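Local coordinates for protein uncharacterized HTH-type transcriptional regulator yydK (Bacillus subtilis subsp. subtilis, PDB 3BWG) that probably binds DNA through an N-terminal winged helix-turn-helix domain of the GntR family and regulates transcription, its specific targets being uncharacterized, at residues Glu91-Thr96 and Arg130-Gln135; Thr136-Glu141 and Ile221-Glu226. All blocks are in the same frame, centred on the assembly; numbering follows the deposited sequence.

Contact 1: Glu91-Thr96 and Arg130-Gln135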
loop_
_atom_site.group_PDB
_atom_site.type_symbol
_atom_site.label_atom_id
_atom_site.label_comp_id
_atom_site.label_asym_id
_atom_site.label_seq_id
_atom_site.Cartn_x
_atom_site.Cartn_y
_atom_site.Cartn_z
ATOM N N GLU B 91 9.897 -10.172 7.369
ATOM C CA GLU B 91 10.701 -10.780 8.432
ATOM C C GLU B 91 10.369 -12.242 8.751
ATOM O O GLU B 91 11.210 -12.959 9.306
ATOM C CB GLU B 91 10.678 -9.901 9.693
ATOM C CG GLU B 91 11.390 -8.536 9.519
ATOM C CD GLU B 91 12.828 -8.638 8.948
ATOM O OE1 GLU B 91 13.232 -7.712 8.209
ATOM O OE2 GLU B 91 13.547 -9.631 9.226
ATOM N N ASP B 92 9.166 -12.686 8.378
ATOM C CA ASP B 92 8.738 -14.081 8.649
ATOM C C ASP B 92 8.783 -15.064 7.449
ATOM O O ASP B 92 8.487 -16.271 7.609
ATOM C CB ASP B 92 7.393 -14.151 9.413
ATOM C CG ASP B 92 6.677 -12.804 9.495
ATOM O OD1 ASP B 92 6.985 -12.028 10.432
ATOM O OD2 ASP B 92 5.800 -12.537 8.638
ATOM N N PHE B 93 9.138 -14.531 6.264
ATOM C CA PHE B 93 9.766 -15.321 5.192
ATOM C C PHE B 93 11.095 -15.793 5.800
ATOM O O PHE B 93 11.519 -15.290 6.861
ATOM C CB PHE B 93 10.060 -14.469 3.935
ATOM C CG PHE B 93 8.907 -14.367 2.950
ATOM C CD1 PHE B 93 8.787 -15.277 1.896
ATOM C CD2 PHE B 93 7.954 -13.344 3.060
ATOM C CE1 PHE B 93 7.727 -15.183 0.974
ATOM C CE2 PHE B 93 6.885 -13.256 2.151
ATOM C CZ PHE B 93 6.777 -14.175 1.105
ATOM N N ASN B 94 11.772 -16.740 5.158
ATOM C CA ASN B 94 13.047 -17.161 5.726
ATOM C C ASN B 94 14.187 -16.270 5.255
ATOM O O ASN B 94 14.991 -16.648 4.405
ATOM C CB ASN B 94 13.328 -18.652 5.522
ATOM C CG ASN B 94 14.143 -19.239 6.664
ATOM O OD1 ASN B 94 15.357 -19.011 6.768
ATOM N ND2 ASN B 94 13.476 -19.979 7.546
ATOM N N VAL B 95 14.234 -15.079 5.839
ATOM C CA VAL B 95 15.102 -14.003 5.375
ATOM C C VAL B 95 16.374 -13.864 6.224
ATOM O O VAL B 95 16.322 -13.653 7.444
ATOM C CB VAL B 95 14.325 -12.645 5.194
ATOM C CG1 VAL B 95 13.623 -12.237 6.465
ATOM C CG2 VAL B 95 15.244 -11.530 4.697
ATOM N N THR B 96 17.513 -14.027 5.559
ATOM C CA THR B 96 18.807 -13.816 6.177
ATOM C C THR B 96 19.508 -12.633 5.532
ATOM O O THR B 96 19.111 -12.181 4.452
ATOM C CB THR B 96 19.697 -15.097 6.156
ATOM O OG1 THR B 96 20.010 -15.476 4.812
ATOM C CG2 THR B 96 18.984 -16.260 6.876
ATOM N N ARG B 130 20.195 -8.956 1.461
ATOM C CA ARG B 130 19.277 -9.864 2.139
ATOM C C ARG B 130 18.876 -11.025 1.225
ATOM O O ARG B 130 18.913 -10.880 0.009
ATOM C CB ARG B 130 18.085 -9.101 2.713
ATOM C CG ARG B 130 18.465 -7.761 3.351
ATOM C CD ARG B 130 17.305 -7.217 4.190
ATOM N NE ARG B 130 17.148 -8.066 5.395
ATOM C CZ ARG B 130 16.071 -8.056 6.178
ATOM N NH1 ARG B 130 15.057 -7.231 5.897
ATOM N NH2 ARG B 130 16.021 -8.845 7.260
ATOM N N TYR B 131 18.552 -12.182 1.823
ATOM C CA TYR B 131 18.260 -13.430 1.095
ATOM C C TYR B 131 16.956 -14.099 1.561
ATOM O O TYR B 131 16.644 -14.121 2.758
ATOM C CB TYR B 131 19.388 -14.457 1.252
ATOM C CG TYR B 131 20.748 -13.999 0.808
ATOM C CD1 TYR B 131 21.356 -14.521 -0.341
ATOM C CD2 TYR B 131 21.452 -13.060 1.560
ATOM C CE1 TYR B 131 22.658 -14.074 -0.749
ATOM C CE2 TYR B 131 22.712 -12.619 1.186
ATOM C CZ TYR B 131 23.306 -13.097 0.043
ATOM O OH TYR B 131 24.553 -12.586 -0.262
ATOM N N ILE B 132 16.191 -14.636 0.617
ATOM C CA ILE B 132 15.005 -15.432 0.950
ATOM C C ILE B 132 15.234 -16.783 0.385
ATOM O O ILE B 132 15.402 -16.939 -0.830
ATOM C CB ILE B 132 13.640 -14.825 0.442
ATOM C CG1 ILE B 132 13.790 -13.992 -0.856
ATOM C CG2 ILE B 132 13.001 -14.005 1.536
ATOM C CD1 ILE B 132 13.586 -14.769 -2.156
ATOM N N ASN B 133 15.330 -17.759 1.286
ATOM C CA ASN B 133 15.638 -19.147 0.934
ATOM C C ASN B 133 16.826 -19.313 0.004
ATOM O O ASN B 133 16.692 -19.885 -1.078
ATOM C CB ASN B 133 14.392 -19.840 0.361
ATOM C CG ASN B 133 13.408 -20.248 1.454
ATOM O OD1 ASN B 133 13.655 -21.210 2.205
ATOM N ND2 ASN B 133 12.301 -19.507 1.568
ATOM N N GLY B 134 17.979 -18.785 0.421
ATOM C CA GLY B 134 19.248 -19.018 -0.295
ATOM C C GLY B 134 19.440 -18.190 -1.565
ATOM O O GLY B 134 20.504 -18.239 -2.197
ATOM N N GLN B 135 18.418 -17.427 -1.942
ATOM C CA GLN B 135 18.493 -16.582 -3.118
ATOM C C GLN B 135 18.460 -15.115 -2.653
ATOM O O GLN B 135 17.916 -14.799 -1.573
ATOM C CB GLN B 135 17.351 -16.936 -4.064
ATOM C CG GLN B 135 17.320 -18.431 -4.487
ATOM C CD GLN B 135 18.427 -18.796 -5.480
ATOM O OE1 GLN B 135 18.911 -17.948 -6.235
ATOM N NE2 GLN B 135 18.833 -20.065 -5.485
HETATM O O HOH W 1 16.762 -11.402 8.785
#
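At the outer end of an antiparallel strand pair, Thr96 and Tyr131 form a hydrogen-bonded pair: Thr96 N reaches Tyr131 O at 2.9 Å, and Tyr131 N returns to Thr96 O at 2.7 Å. Next to it Val95 and Ile132 make a non-hydrogen-bonded pair, and Val95 CA lies 3.0 Å from Tyr131 O, a CA-H...O contact. Branched residues suit these extended positions; Ile132 CG2 packs against Phe93 CB at 3.8 Å. Strand 95-105 is, within this chain, the edge strand of the UTRA domain's six-stranded sheet; its neighbour 123-132 turns into strand 135-145 through a type I' turn from Ile132 to Gln135, where asparagine and glycine readily take the positive phi of Asn133 and Gly134. Just before the edge strand begins, Arg130 meets Glu91 end-on in a salt bridge, NH1 to OE1 at 3.0 Å and NH2 to OE2 at 3.3 Å, with guanidinium and carboxylate 20° from coplanar; NH2 also donates to OE1, so two N-H groups grip that oxygen. The arginine's chi3 bend (70°) turns its head back under Val95, whose CG2 lies over the rim of one guanidinium face. Arg130 NE is hydrogen-bonded to Ser97 OG; a water donates to Val95 O and accepts, weakly, from Arg130 NH2.

Contact 2: Thr136-Glu141 and Ile221-Glu226. With EDO (1,2-ethanediol), chain H; EDO (1,2-ethanediol), chain I.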
loop_
_atom_site.group_PDB
_atom_site.type_symbol
_atom_site.label_atom_id
_atom_site.label_comp_id
_atom_site.label_asym_id
_atom_site.label_seq_id
_atom_site.Cartn_x
_atom_site.Cartn_y
_atom_site.Cartn_z
ATOM N N THR B 136 19.087 -14.228 -3.421
ATOM C CA THR B 136 19.078 -12.796 -3.091
ATOM C C THR B 136 17.680 -12.182 -3.207
ATOM O O THR B 136 16.955 -12.409 -4.196
ATOM C CB THR B 136 20.049 -11.992 -3.958
ATOM O OG1 THR B 136 19.692 -12.178 -5.328
ATOM C CG2 THR B 136 21.458 -12.468 -3.741
ATOM N N LEU B 137 17.328 -11.393 -2.181
ATOM C CA LEU B 137 16.082 -10.633 -2.133
ATOM C C LEU B 137 16.307 -9.152 -2.522
ATOM O O LEU B 137 15.562 -8.562 -3.332
ATOM C CB LEU B 137 15.468 -10.734 -0.724
ATOM C CG LEU B 137 14.217 -9.857 -0.503
ATOM C CD1 LEU B 137 13.074 -10.236 -1.455
ATOM C CD2 LEU B 137 13.711 -9.840 0.922
ATOM N N CYS B 138 17.323 -8.550 -1.918
ATOM C CA CYS B 138 17.560 -7.138 -2.072
ATOM C C CYS B 138 18.948 -6.741 -1.622
ATOM O O CYS B 138 19.655 -7.517 -0.988
ATOM C CB CYS B 138 16.513 -6.307 -1.306
ATOM S SG CYS B 138 16.557 -6.499 0.507
ATOM N N TYR B 139 19.296 -5.516 -1.984
ATOM C CA TYR B 139 20.495 -4.859 -1.615
ATOM C C TYR B 139 19.958 -3.563 -0.996
ATOM O O TYR B 139 19.148 -2.861 -1.618
ATOM C CB TYR B 139 21.341 -4.585 -2.889
ATOM C CG TYR B 139 22.438 -3.559 -2.679
ATOM C CD1 TYR B 139 23.424 -3.761 -1.703
ATOM C CD2 TYR B 139 22.486 -2.390 -3.425
ATOM C CE1 TYR B 139 24.407 -2.814 -1.455
ATOM C CE2 TYR B 139 23.490 -1.432 -3.206
ATOM C CZ TYR B 139 24.456 -1.662 -2.214
ATOM O OH TYR B 139 25.471 -0.743 -1.963
ATOM N N GLU B 140 20.394 -3.266 0.228
ATOM C CA GLU B 140 19.886 -2.138 0.966
ATOM C C GLU B 140 20.945 -1.228 1.597
ATOM O O GLU B 140 21.969 -1.666 2.090
ATOM C CB GLU B 140 18.901 -2.638 2.033
ATOM C CG GLU B 140 18.821 -1.805 3.333
ATOM C CD GLU B 140 18.034 -2.496 4.447
ATOM O OE1 GLU B 140 17.526 -1.813 5.332
ATOM O OE2 GLU B 140 17.883 -3.724 4.423
ATOM N N GLU B 141 20.652 0.062 1.632
ATOM C CA GLU B 141 21.404 0.977 2.448
ATOM C C GLU B 141 20.361 1.618 3.319
ATOM O O GLU B 141 19.308 2.074 2.815
ATOM C CB GLU B 141 22.066 2.057 1.584
ATOM C CG GLU B 141 23.312 1.616 0.827
ATOM C CD GLU B 141 23.906 2.768 -0.007
ATOM O OE1 GLU B 141 24.884 3.427 0.439
ATOM O OE2 GLU B 141 23.369 3.023 -1.108
ATOM N N ILE B 221 16.431 0.710 -1.166
ATOM C CA ILE B 221 16.476 -0.720 -1.456
ATOM C C ILE B 221 16.204 -1.050 -2.920
ATOM O O ILE B 221 15.284 -0.511 -3.547
ATOM C CB ILE B 221 15.500 -1.465 -0.587
ATOM C CG1 ILE B 221 15.705 -1.072 0.898
ATOM C CG2 ILE B 221 15.668 -3.021 -0.805
ATOM C CD1 ILE B 221 14.854 -1.820 1.906
ATOM N N SER B 222 17.045 -1.914 -3.466
ATOM C CA SER B 222 16.825 -2.471 -4.784
ATOM C C SER B 222 16.543 -3.962 -4.626
ATOM O O SER B 222 17.363 -4.683 -4.068
ATOM C CB SER B 222 18.077 -2.268 -5.656
ATOM O OG SER B 222 18.281 -0.891 -5.881
ATOM N N TYR B 223 15.411 -4.413 -5.155
ATOM C CA TYR B 223 15.049 -5.811 -5.105
ATOM C C TYR B 223 15.438 -6.620 -6.351
ATOM O O TYR B 223 15.496 -6.085 -7.478
ATOM C CB TYR B 223 13.543 -5.940 -4.825
ATOM C CG TYR B 223 13.126 -5.403 -3.454
ATOM C CD1 TYR B 223 13.105 -6.246 -2.354
ATOM C CD2 TYR B 223 12.746 -4.061 -3.271
ATOM C CE1 TYR B 223 12.740 -5.766 -1.071
ATOM C CE2 TYR B 223 12.361 -3.560 -1.993
ATOM C CZ TYR B 223 12.345 -4.445 -0.903
ATOM O OH TYR B 223 11.993 -4.033 0.372
ATOM N N ASN B 224 15.672 -7.912 -6.140
ATOM C CA ASN B 224 15.813 -8.871 -7.225
ATOM C C ASN B 224 14.453 -9.155 -7.885
ATOM O O ASN B 224 13.584 -9.801 -7.271
ATOM C CB ASN B 224 16.446 -10.145 -6.626
ATOM C CG ASN B 224 16.647 -11.251 -7.615
ATOM O OD1 ASN B 224 15.982 -11.330 -8.664
ATOM N ND2 ASN B 224 17.565 -12.153 -7.277
ATOM N N TYR B 225 14.263 -8.677 -9.124
ATOM C CA TYR B 225 13.002 -8.838 -9.849
ATOM C C TYR B 225 12.560 -10.297 -10.047
ATOM O O TYR B 225 11.375 -10.567 -10.249
ATOM C CB TYR B 225 13.036 -8.085 -11.204
ATOM C CG TYR B 225 13.722 -8.819 -12.325
ATOM C CD1 TYR B 225 12.985 -9.454 -13.310
ATOM C CD2 TYR B 225 15.111 -8.878 -12.396
ATOM C CE1 TYR B 225 13.609 -10.149 -14.362
ATOM C CE2 TYR B 225 15.770 -9.581 -13.435
ATOM C CZ TYR B 225 15.001 -10.194 -14.411
ATOM O OH TYR B 225 15.608 -10.846 -15.436
ATOM N N GLU B 226 13.498 -11.231 -9.959
ATOM C CA GLU B 226 13.160 -12.648 -10.126
ATOM C C GLU B 226 12.758 -13.340 -8.837
ATOM O O GLU B 226 12.369 -14.496 -8.881
ATOM C CB GLU B 226 14.341 -13.472 -10.701
ATOM C CG GLU B 226 15.101 -12.877 -11.809
ATOM C CD GLU B 226 15.992 -13.937 -12.489
ATOM O OE1 GLU B 226 16.890 -14.527 -11.821
ATOM O OE2 GLU B 226 15.743 -14.195 -13.684
HETATM C C1 EDO H . 19.794 0.440 -2.821
HETATM O O1 EDO H . 20.020 0.235 -4.211
HETATM C C2 EDO H . 21.118 0.816 -2.200
HETATM O O2 EDO H . 21.397 2.166 -2.595
HETATM C C1 EDO I . 11.165 -6.751 -8.289
HETATM O O1 EDO I . 10.398 -7.078 -7.170
HETATM C C2 EDO I . 12.369 -6.042 -7.733
HETATM O O2 EDO I . 13.095 -5.663 -8.866
#
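Two central strands of the UTRA domain's six-stranded antiparallel sheet, 135-145 and 215-224, meet here; the axes of segments 136-141 and 221-224 approach to 4.5 Å. Tyr139 and Ser222 are the hydrogen-bonded pair, Tyr139 N to Ser222 O and Ser222 N to Tyr139 O, each 3.0 Å; Cys138 with Tyr223 and Glu140 with Ile221 flank it as non-hydrogen-bonded pairs. Their side chains share one face of the sheet, where small Cys138 lets its neighbours close in: Ile221 CG2 presses to 3.4 Å from Cys138 CB, a tight carbon contact, and the same methyl lies over the rim of one face of the Tyr223 ring. The sulfur is also near that ring, 4.9 Å from its centroid and oblique to it. Glu140 runs alongside Ile221, lending its CB and CG to the packing while its carboxylate goes to Arg128 in a salt bridge. Tyr139 and Ser222 point to the other face, where Tyr139 stacks on Tyr192 of helix 187-193, and an ethanediol, probably from the crystallisation liquor, bridges Ser222 OG and Glu141 OE2. Leu137 and Cys138 together face Arg130, a classic beta bulge. Across from the bulge, Asn224 ties its segment to Thr136: CG stands opposite the backbone N (chi1 179°), which carries the amide across. ND2 donates in its amide plane to Thr136 OG1, itself also bonded to Leu193 O, and weakly to Thr136 O. A leucine in place of Asn224 would probably leave Thr136 OG1 without this donor and Glu226 N without its acceptor in the turn that follows. That is an Asx turn, in which Asn224 OD1 accepts from Glu226 N at 2.8 Å.

In the fold
Contacts 1 and 2 are successive seams of one antiparallel sheet, their centres about 11 Å apart. The hairpin of strands 123-132 and 135-145 joins them: the first strand pairs outward with 95-105 in contact 1, the second inward with 215-224 in contact 2. Arg130 is the main junction. Its O lies 2.8 Å from Leu137 N and its N 2.9 Å from Cys138 O, both probable hydrogen bonds, while its CD packs 3.5 Å from Glu140 OE2. On the other face Tyr131 CE1 touches Thr136 CG2 at 3.6 Å. Contact 1 is largely a surface contact, contact 2 a buried one, and the two ethanediols bind at the latter.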